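Local coordinates for PrgB (Enterococcus faecalis, PDB 6EVU), which promotes aggregation, biofilm formation and conjugation through DNA binding and compaction, and is represented by its adhesin domain, at residues 193-198 / 215-220; 58-63 / 68-73; 108-113 / 147-152. All coordinates share one frame; numbering follows the deposited sequence.

Interaction 1. Residues 193-198 / 215-220; sequences FAYALS and SDFGAN
In a three-stranded antiparallel sheet, outer strand 193-197 sets Tyr195 and Leu197 against Phe217 of the loop that runs from strand 211-215 to strand 221-225. The two strands joined by this loop belong to different sheets, so it passes from the larger sheet to the smaller one, and Phe217 packs from it against strand 193-197. The contact is made at the rim of the Phe217 ring. Leu197 comes from the opposing direction and sets its CD1 methyl near the ring plane, 3.4 Å from Phe217 CZ. Beside it the Tyr195 hydroxyl lies in the plane of the same ring, with OH 3.4 Å from Phe217 CE2 and 3.5 Å from Phe217 CD2, so that an electronegative oxygen faces the ring's C-H edge. Phe217 CE2 lies obliquely to the Tyr195 ring, 4.2 Å from Tyr195 CE2. The CG of Tyr195 sits between the backbone N and the carbonyl carbon (chi1 48°); with this torsion the ring runs past Phe217 in the opposite direction, and its OH is hydrogen-bonded to Asn221 OD1, just beyond the loop segment. That bond fixes the hydroxyl while the ring packs on Phe282 of strand 280-287. Phe223 of strand 221-225 touches both Leu197 and Phe217. No hydrogen bond joins the two segments directly. An aromatic loop residue packed on side chains of two strands of the small sheet is in keeping with the lectin-like beta-sandwich described for the variable regions of the antigen I/II family.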
loop_
_atom_site.group_PDB
_atom_site.type_symbol
_atom_site.label_atom_id
_atom_site.label_comp_id
_atom_site.label_asym_id
_atom_site.label_seq_id
_atom_site.Cartn_x
_atom_site.Cartn_y
_atom_site.Cartn_z
ATOM N N PHE A 193 16.152 -2.087 -7.560
ATOM C CA PHE A 193 15.337 -2.416 -6.393
ATOM C C PHE A 193 14.112 -3.184 -6.843
ATOM O O PHE A 193 13.494 -2.852 -7.867
ATOM C CB PHE A 193 14.832 -1.150 -5.701
ATOM C CG PHE A 193 15.864 -0.384 -4.962
ATOM C CD1 PHE A 193 17.091 -0.941 -4.609
ATOM C CD2 PHE A 193 15.609 0.930 -4.609
ATOM C CE1 PHE A 193 18.022 -0.174 -3.871
ATOM C CE2 PHE A 193 16.533 1.665 -3.875
ATOM C CZ PHE A 193 17.712 1.156 -3.526
ATOM N N ALA A 194 13.731 -4.183 -6.065
ATOM C CA ALA A 194 12.474 -4.877 -6.289
ATOM C C ALA A 194 11.654 -4.849 -5.004
ATOM O O ALA A 194 12.160 -5.155 -3.912
ATOM C CB ALA A 194 12.709 -6.319 -6.776
ATOM N N TYR A 195 10.378 -4.539 -5.142
ATOM C CA TYR A 195 9.505 -4.471 -3.983
ATOM C C TYR A 195 8.168 -5.106 -4.311
ATOM O O TYR A 195 7.780 -5.201 -5.479
ATOM C CB TYR A 195 9.272 -3.038 -3.506
ATOM C CG TYR A 195 8.897 -1.988 -4.562
ATOM C CD1 TYR A 195 9.858 -1.371 -5.362
ATOM C CD2 TYR A 195 7.577 -1.606 -4.709
ATOM C CE1 TYR A 195 9.459 -0.367 -6.329
ATOM C CE2 TYR A 195 7.174 -0.618 -5.605
ATOM C CZ TYR A 195 8.113 -0.014 -6.407
ATOM O OH TYR A 195 7.705 0.960 -7.269
ATOM N N ALA A 196 7.505 -5.600 -3.269
ATOM C CA ALA A 196 6.261 -6.325 -3.438
ATOM C C ALA A 196 5.082 -5.362 -3.513
ATOM O O ALA A 196 5.044 -4.324 -2.841
ATOM C CB ALA A 196 6.046 -7.273 -2.268
ATOM N N LEU A 197 4.079 -5.733 -4.292
ATOM C CA LEU A 197 2.801 -5.035 -4.278
ATOM C C LEU A 197 1.863 -6.201 -4.027
ATOM O O LEU A 197 1.612 -7.010 -4.934
ATOM C CB LEU A 197 2.509 -4.309 -5.588
ATOM C CG LEU A 197 3.683 -3.378 -5.913
ATOM C CD1 LEU A 197 3.725 -3.049 -7.366
ATOM C CD2 LEU A 197 3.580 -2.168 -5.032
ATOM N N SER A 198 1.408 -6.336 -2.789
ATOM C CA SER A 198 0.712 -7.527 -2.340
ATOM C C SER A 198 -0.675 -7.205 -1.821
ATOM O O SER A 198 -1.054 -6.037 -1.664
ATOM C CB SER A 198 1.508 -8.250 -1.247
ATOM O OG SER A 198 2.687 -8.786 -1.832
ATOM N N SER A 215 -0.742 2.400 -8.718
ATOM C CA SER A 215 -0.766 3.191 -9.952
ATOM C C SER A 215 0.355 4.223 -9.894
ATOM O O SER A 215 1.045 4.357 -8.872
ATOM C CB SER A 215 -2.119 3.882 -10.139
ATOM O OG SER A 215 -2.254 4.844 -9.105
ATOM N N ASP A 216 0.480 5.004 -10.983
ATOM C CA ASP A 216 1.341 6.183 -11.027
ATOM C C ASP A 216 2.754 5.860 -10.537
ATOM O O ASP A 216 3.342 6.548 -9.699
ATOM C CB ASP A 216 0.727 7.330 -10.243
ATOM C CG ASP A 216 -0.678 7.622 -10.697
ATOM O OD1 ASP A 216 -0.819 8.013 -11.864
ATOM O OD2 ASP A 216 -1.625 7.393 -9.908
ATOM N N PHE A 217 3.321 4.823 -11.138
ATOM C CA PHE A 217 4.687 4.482 -10.785
ATOM C C PHE A 217 5.585 5.647 -11.183
ATOM O O PHE A 217 5.424 6.218 -12.263
ATOM C CB PHE A 217 5.072 3.156 -11.451
ATOM C CG PHE A 217 4.511 1.979 -10.689
ATOM C CD1 PHE A 217 3.177 1.610 -10.833
ATOM C CD2 PHE A 217 5.266 1.383 -9.681
ATOM C CE1 PHE A 217 2.629 0.589 -10.032
ATOM C CE2 PHE A 217 4.746 0.327 -8.880
ATOM C CZ PHE A 217 3.433 -0.074 -9.065
ATOM N N GLY A 218 6.417 6.102 -10.248
ATOM C CA GLY A 218 7.203 7.296 -10.462
ATOM C C GLY A 218 8.326 7.068 -11.458
ATOM O O GLY A 218 8.493 5.995 -12.069
ATOM N N ALA A 219 9.097 8.134 -11.650
ATOM C CA ALA A 219 10.230 8.060 -12.582
ATOM C C ALA A 219 11.093 6.863 -12.215
ATOM O O ALA A 219 11.233 6.565 -11.039
ATOM C CB ALA A 219 11.059 9.346 -12.513
ATOM N N ASN A 220 11.619 6.149 -13.222
ATOM C CA ASN A 220 12.505 5.000 -12.969
ATOM C C ASN A 220 11.840 3.847 -12.208
ATOM O O ASN A 220 12.549 2.906 -11.803
ATOM C CB ASN A 220 13.761 5.427 -12.189
ATOM C CG ASN A 220 14.338 6.746 -12.693
ATOM O OD1 ASN A 220 14.615 6.899 -13.867
ATOM N ND2 ASN A 220 14.457 7.718 -11.797
#

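Interaction 2. Residues 58-63 / 68-73; sequences NKVNAG and IFTKLR. With PO4 (phosphate ion), chain B.
Lys71 leans from helix 68-72 across the preceding loop to Val60 and Asn58. From CB, with CG anti to the carbonyl carbon (chi1 -69°), the chain heads for the loop. CG is the first atom to touch, lying 3.7 Å from Val60 CG1. Beyond CG the chain is fully extended and crosses the loop side chains at a slant. CD reaches Asn58 and comes within 3.6 Å of Asn58 OD1, and CE approaches the Asn58 backbone as well, 3.8 Å from Asn58 O. The ammonium at the tip donates to the side-chain amide, Lys71 NZ to Asn58 OD1 at 2.8 Å. It arrives from above the carbonyl plane, tilted 52° out of it. The Lys71 side chain also touches Phe57, the last residue of helix 54-57.

The contact thus bridges the loop that connects two short helices at the surface of the domain: residues 58-63 begin the loop between helices 54-57 and 68-72, and Lys71 ties its start to the second helix. Val60 extends the apolar part of the contact, its CG1 lying 4.3 Å from Thr70 CG2, while Thr70 OG1 is hydrogen-bonded to Asp67 just ahead of the helix.

Just past the C-terminal end of the helix, Arg73 bends at chi3, which folds its guanidinium back over the last turn. One face of the group lies above Phe69 O and Thr70 CA. Its edge is turned to a phosphate ion, probably from the crystallisation liquor; Arg73 NE donates to phosphate O4 at 2.9 Å with an N-H...O angle of 154°. The same ion accepts a hydrogen bond from the backbone N of Val296.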
loop_
_atom_site.group_PDB
_atom_site.type_symbol
_atom_site.label_atom_id
_atom_site.label_comp_id
_atom_site.label_asym_id
_atom_site.label_seq_id
_atom_site.Cartn_x
_atom_site.Cartn_y
_atom_site.Cartn_z
ATOM N N ASN A 58 -9.801 6.753 18.350
ATOM C CA ASN A 58 -10.355 5.488 18.797
ATOM C C ASN A 58 -11.878 5.502 18.927
ATOM O O ASN A 58 -12.466 4.444 19.178
ATOM C CB ASN A 58 -9.703 5.079 20.124
ATOM C CG ASN A 58 -8.349 4.475 19.904
ATOM O OD1 ASN A 58 -8.128 3.807 18.900
ATOM N ND2 ASN A 58 -7.426 4.703 20.830
ATOM N N LYS A 59 -12.533 6.644 18.742
ATOM C CA LYS A 59 -13.977 6.696 18.903
ATOM C C LYS A 59 -14.686 6.171 17.672
ATOM O O LYS A 59 -14.352 6.528 16.535
ATOM C CB LYS A 59 -14.402 8.117 19.144
ATOM C CG LYS A 59 -14.001 8.555 20.515
ATOM C CD LYS A 59 -14.364 9.987 20.705
ATOM C CE LYS A 59 -14.285 10.417 22.140
ATOM N NZ LYS A 59 -14.794 11.811 22.075
ATOM N N VAL A 60 -15.700 5.346 17.898
ATOM C CA VAL A 60 -16.544 4.902 16.811
ATOM C C VAL A 60 -18.002 5.191 17.181
ATOM O O VAL A 60 -18.328 5.619 18.280
ATOM C CB VAL A 60 -16.331 3.405 16.486
ATOM C CG1 VAL A 60 -14.865 3.133 16.102
ATOM C CG2 VAL A 60 -16.709 2.597 17.691
ATOM N N ASN A 61 -18.886 4.896 16.242
ATOM C CA ASN A 61 -20.306 5.083 16.474
ATOM C C ASN A 61 -20.922 3.866 17.161
ATOM O O ASN A 61 -20.441 2.736 17.019
ATOM C CB ASN A 61 -20.995 5.334 15.154
ATOM C CG ASN A 61 -20.823 6.770 14.681
ATOM O OD1 ASN A 61 -20.223 7.010 13.654
ATOM N ND2 ASN A 61 -21.294 7.715 15.499
ATOM N N ALA A 62 -22.004 4.111 17.885
ATOM C CA ALA A 62 -22.724 3.043 18.594
ATOM C C ALA A 62 -23.113 1.901 17.655
ATOM O O ALA A 62 -23.700 2.115 16.589
ATOM C CB ALA A 62 -23.963 3.604 19.258
ATOM N N GLY A 63 -22.775 0.675 18.053
ATOM C CA GLY A 63 -23.031 -0.471 17.216
ATOM C C GLY A 63 -21.888 -0.838 16.296
ATOM O O GLY A 63 -21.888 -1.948 15.752
ATOM N N ILE A 68 -9.502 -1.541 13.288
ATOM C CA ILE A 68 -8.790 -0.348 12.818
ATOM C C ILE A 68 -9.417 0.232 11.566
ATOM O O ILE A 68 -9.368 1.462 11.343
ATOM C CB ILE A 68 -7.281 -0.675 12.627
ATOM C CG1 ILE A 68 -6.512 0.648 12.464
ATOM C CG2 ILE A 68 -7.047 -1.707 11.457
ATOM C CD1 ILE A 68 -5.034 0.484 12.710
ATOM N N PHE A 69 -9.976 -0.615 10.683
ATOM C CA PHE A 69 -10.541 -0.068 9.456
ATOM C C PHE A 69 -11.766 0.768 9.774
ATOM O O PHE A 69 -12.010 1.791 9.125
ATOM C CB PHE A 69 -10.862 -1.205 8.471
ATOM C CG PHE A 69 -9.664 -2.082 8.155
ATOM C CD1 PHE A 69 -8.673 -1.622 7.313
ATOM C CD2 PHE A 69 -9.550 -3.353 8.717
ATOM C CE1 PHE A 69 -7.573 -2.369 7.041
ATOM C CE2 PHE A 69 -8.432 -4.156 8.438
ATOM C CZ PHE A 69 -7.442 -3.647 7.587
ATOM N N THR A 70 -12.593 0.291 10.710
ATOM C CA THR A 70 -13.783 1.043 11.079
ATOM C C THR A 70 -13.374 2.374 11.693
ATOM O O THR A 70 -13.962 3.407 11.365
ATOM C CB THR A 70 -14.648 0.210 12.021
ATOM O OG1 THR A 70 -15.153 -0.936 11.303
ATOM C CG2 THR A 70 -15.863 1.035 12.512
ATOM N N LYS A 71 -12.356 2.369 12.559
ATOM C CA LYS A 71 -11.840 3.614 13.119
ATOM C C LYS A 71 -11.345 4.573 12.038
ATOM O O LYS A 71 -11.494 5.806 12.175
ATOM C CB LYS A 71 -10.724 3.318 14.126
ATOM C CG LYS A 71 -11.273 2.638 15.387
ATOM C CD LYS A 71 -10.111 2.272 16.331
ATOM C CE LYS A 71 -10.635 1.574 17.604
ATOM N NZ LYS A 71 -9.444 1.359 18.514
ATOM N N LEU A 72 -10.727 4.041 11.001
ATOM C CA LEU A 72 -10.239 4.847 9.898
ATOM C C LEU A 72 -11.330 5.511 9.079
ATOM O O LEU A 72 -11.146 6.598 8.592
ATOM C CB LEU A 72 -9.331 4.036 8.988
ATOM C CG LEU A 72 -7.941 3.795 9.538
ATOM C CD1 LEU A 72 -7.247 2.695 8.772
ATOM C CD2 LEU A 72 -7.128 5.072 9.510
ATOM N N ARG A 73 -12.461 4.836 8.910
ATOM C CA ARG A 73 -13.521 5.357 8.064
ATOM C C ARG A 73 -14.455 6.391 8.687
ATOM O O ARG A 73 -15.635 6.184 8.819
ATOM C CB ARG A 73 -14.334 4.205 7.476
ATOM C CG ARG A 73 -13.555 3.312 6.543
ATOM C CD ARG A 73 -14.447 2.318 5.835
ATOM N NE ARG A 73 -15.226 1.590 6.807
ATOM C CZ ARG A 73 -14.872 0.430 7.331
ATOM N NH1 ARG A 73 -13.778 -0.180 6.945
ATOM N NH2 ARG A 73 -15.637 -0.124 8.231
HETATM P P PO4 B . -18.846 2.361 5.690
HETATM O O1 PO4 B . -18.807 0.892 5.311
HETATM O O2 PO4 B . -18.565 3.173 4.427
HETATM O O3 PO4 B . -20.245 2.701 6.176
HETATM O O4 PO4 B . -17.916 2.766 6.799
#

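Interaction 3. Residues 108-113 / 147-152; sequences KPVTVT and AVFSND
Phe149 has its CG anti to the carbonyl carbon (chi1 -58°), and on the facing strand the CG2 methyl of Val112 takes the equivalent position (chi1 178° for its CG1); together these torsions bring the methyl over the ring. Val112 CG2 sits over one face of the Phe149 ring in a CH-pi contact, 3.7 Å from the ring centroid and only 14° off the normal. It is displaced slightly toward CD2, its nearest ring atom at 3.6 Å. Val110, two residues back and on the same side of its strand, adds a looser touch, CG1 to Phe149 CE2 at 4.1 Å, from an oblique direction. The packing is wholly apolar and buried. Just past Phe149 the strand ends in an ST turn: Ser150 OG accepts from Asp152 N at 2.9 Å, and the same hydroxyl is hydrogen-bonded to Leu94 O.

Strand 110-115 lies between strands 42-47 and 124-137 in one sheet, and strand 145-150 between 99-104 and 157-160 in another, so the contact lies where the two sheets face each other. Ile43 from strand 42-47, Tyr133 from strand 124-137 and Val102 from strand 99-104 all pack against Phe149 there.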
loop_
_atom_site.group_PDB
_atom_site.type_symbol
_atom_site.label_atom_id
_atom_site.label_comp_id
_atom_site.label_asym_id
_atom_site.label_seq_id
_atom_site.Cartn_x
_atom_site.Cartn_y
_atom_site.Cartn_z
ATOM N N LYS A 108 0.349 18.480 1.312
ATOM C CA LYS A 108 1.104 18.504 2.566
ATOM C C LYS A 108 1.716 17.114 2.788
ATOM O O LYS A 108 1.154 16.297 3.533
ATOM C CB LYS A 108 0.187 18.895 3.719
ATOM C CG LYS A 108 -0.339 20.340 3.550
ATOM C CD LYS A 108 -1.539 20.639 4.393
ATOM C CE LYS A 108 -2.071 22.062 4.027
ATOM N NZ LYS A 108 -3.520 22.300 4.473
ATOM N N PRO A 109 2.857 16.822 2.147
ATOM C CA PRO A 109 3.495 15.504 2.299
ATOM C C PRO A 109 3.988 15.311 3.723
ATOM O O PRO A 109 4.429 16.255 4.371
ATOM C CB PRO A 109 4.664 15.533 1.302
ATOM C CG PRO A 109 4.835 16.998 0.944
ATOM C CD PRO A 109 3.555 17.712 1.192
ATOM N N VAL A 110 3.824 14.088 4.228
ATOM C CA VAL A 110 4.171 13.758 5.607
ATOM C C VAL A 110 5.364 12.823 5.555
ATOM O O VAL A 110 5.326 11.772 4.889
ATOM C CB VAL A 110 2.977 13.104 6.314
ATOM C CG1 VAL A 110 3.424 12.587 7.674
ATOM C CG2 VAL A 110 1.853 14.162 6.375
ATOM N N THR A 111 6.446 13.195 6.219
ATOM C CA THR A 111 7.651 12.348 6.190
ATOM C C THR A 111 7.715 11.562 7.490
ATOM O O THR A 111 7.824 12.160 8.568
ATOM C CB THR A 111 8.916 13.200 6.011
ATOM O OG1 THR A 111 8.826 13.982 4.794
ATOM C CG2 THR A 111 10.204 12.351 6.020
ATOM N N VAL A 112 7.679 10.217 7.381
ATOM C CA VAL A 112 7.839 9.304 8.516
ATOM C C VAL A 112 9.260 8.752 8.471
ATOM O O VAL A 112 9.635 8.068 7.521
ATOM C CB VAL A 112 6.810 8.160 8.427
ATOM C CG1 VAL A 112 6.991 7.148 9.605
ATOM C CG2 VAL A 112 5.376 8.697 8.294
ATOM N N THR A 113 10.051 9.005 9.501
ATOM C CA THR A 113 11.426 8.521 9.538
ATOM C C THR A 113 11.537 7.313 10.464
ATOM O O THR A 113 11.086 7.355 11.605
ATOM C CB THR A 113 12.349 9.639 10.016
ATOM O OG1 THR A 113 12.262 10.744 9.093
ATOM C CG2 THR A 113 13.782 9.154 10.075
ATOM N N ALA A 147 -4.331 8.410 8.663
ATOM C CA ALA A 147 -3.265 7.435 8.561
ATOM C C ALA A 147 -2.879 7.002 9.951
ATOM O O ALA A 147 -2.824 7.809 10.889
ATOM C CB ALA A 147 -2.042 8.002 7.847
ATOM N N VAL A 148 -2.547 5.723 10.080
ATOM C CA VAL A 148 -1.843 5.257 11.253
ATOM C C VAL A 148 -0.559 4.648 10.724
ATOM O O VAL A 148 -0.601 3.691 9.936
ATOM C CB VAL A 148 -2.644 4.265 12.096
ATOM C CG1 VAL A 148 -1.840 3.876 13.300
ATOM C CG2 VAL A 148 -3.974 4.916 12.615
ATOM N N PHE A 149 0.571 5.195 11.169
ATOM C CA PHE A 149 1.898 4.720 10.754
ATOM C C PHE A 149 2.443 3.826 11.842
ATOM O O PHE A 149 2.541 4.233 13.000
ATOM C CB PHE A 149 2.843 5.871 10.483
ATOM C CG PHE A 149 2.316 6.809 9.425
ATOM C CD1 PHE A 149 2.057 6.309 8.147
ATOM C CD2 PHE A 149 2.065 8.176 9.690
ATOM C CE1 PHE A 149 1.560 7.147 7.117
ATOM C CE2 PHE A 149 1.589 8.995 8.639
ATOM C CZ PHE A 149 1.349 8.497 7.361
ATOM N N SER A 150 2.836 2.621 11.461
ATOM C CA SER A 150 3.320 1.637 12.430
ATOM C C SER A 150 4.791 1.833 12.765
ATOM O O SER A 150 5.607 2.165 11.905
ATOM C CB SER A 150 3.088 0.232 11.864
ATOM O OG SER A 150 3.760 -0.739 12.681
ATOM N N ASN A 151 5.154 1.594 14.031
ATOM C CA ASN A 151 6.563 1.582 14.397
ATOM C C ASN A 151 7.325 0.437 13.723
ATOM O O ASN A 151 8.552 0.450 13.763
ATOM C CB ASN A 151 6.703 1.512 15.952
ATOM C CG ASN A 151 6.723 2.914 16.604
ATOM O OD1 ASN A 151 7.484 3.799 16.199
ATOM N ND2 ASN A 151 5.886 3.108 17.616
ATOM N N ASP A 152 6.616 -0.562 13.161
ATOM C CA ASP A 152 7.209 -1.612 12.342
ATOM C C ASP A 152 7.146 -1.162 10.879
ATOM O O ASP A 152 6.045 -1.084 10.316
ATOM C CB ASP A 152 6.438 -2.925 12.558
ATOM C CG ASP A 152 7.065 -4.128 11.867
ATOM O OD1 ASP A 152 7.791 -3.953 10.880
ATOM O OD2 ASP A 152 6.813 -5.291 12.295
#

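In the fold
Interactions 1 and 3 are buried, whereas interaction 2 lies on the surface. Each buried contact centres on a phenylalanine of its own, used differently: in interaction 3 a methyl covers its face between two sheets, while in interaction 1 its edge meets a methyl and a hydroxyl where a loop packs on an outer strand of the small sheet. Interaction 2 joins a loop to a helix instead, through a lysine-amide bond and a little apolar packing. Its centre is 31 Å from that of interaction 1, on the opposite side of the chain's centre. Interactions 2 and 3 approach to about 4 Å between nearest atoms, without touching. No two of the three share a strand or helix.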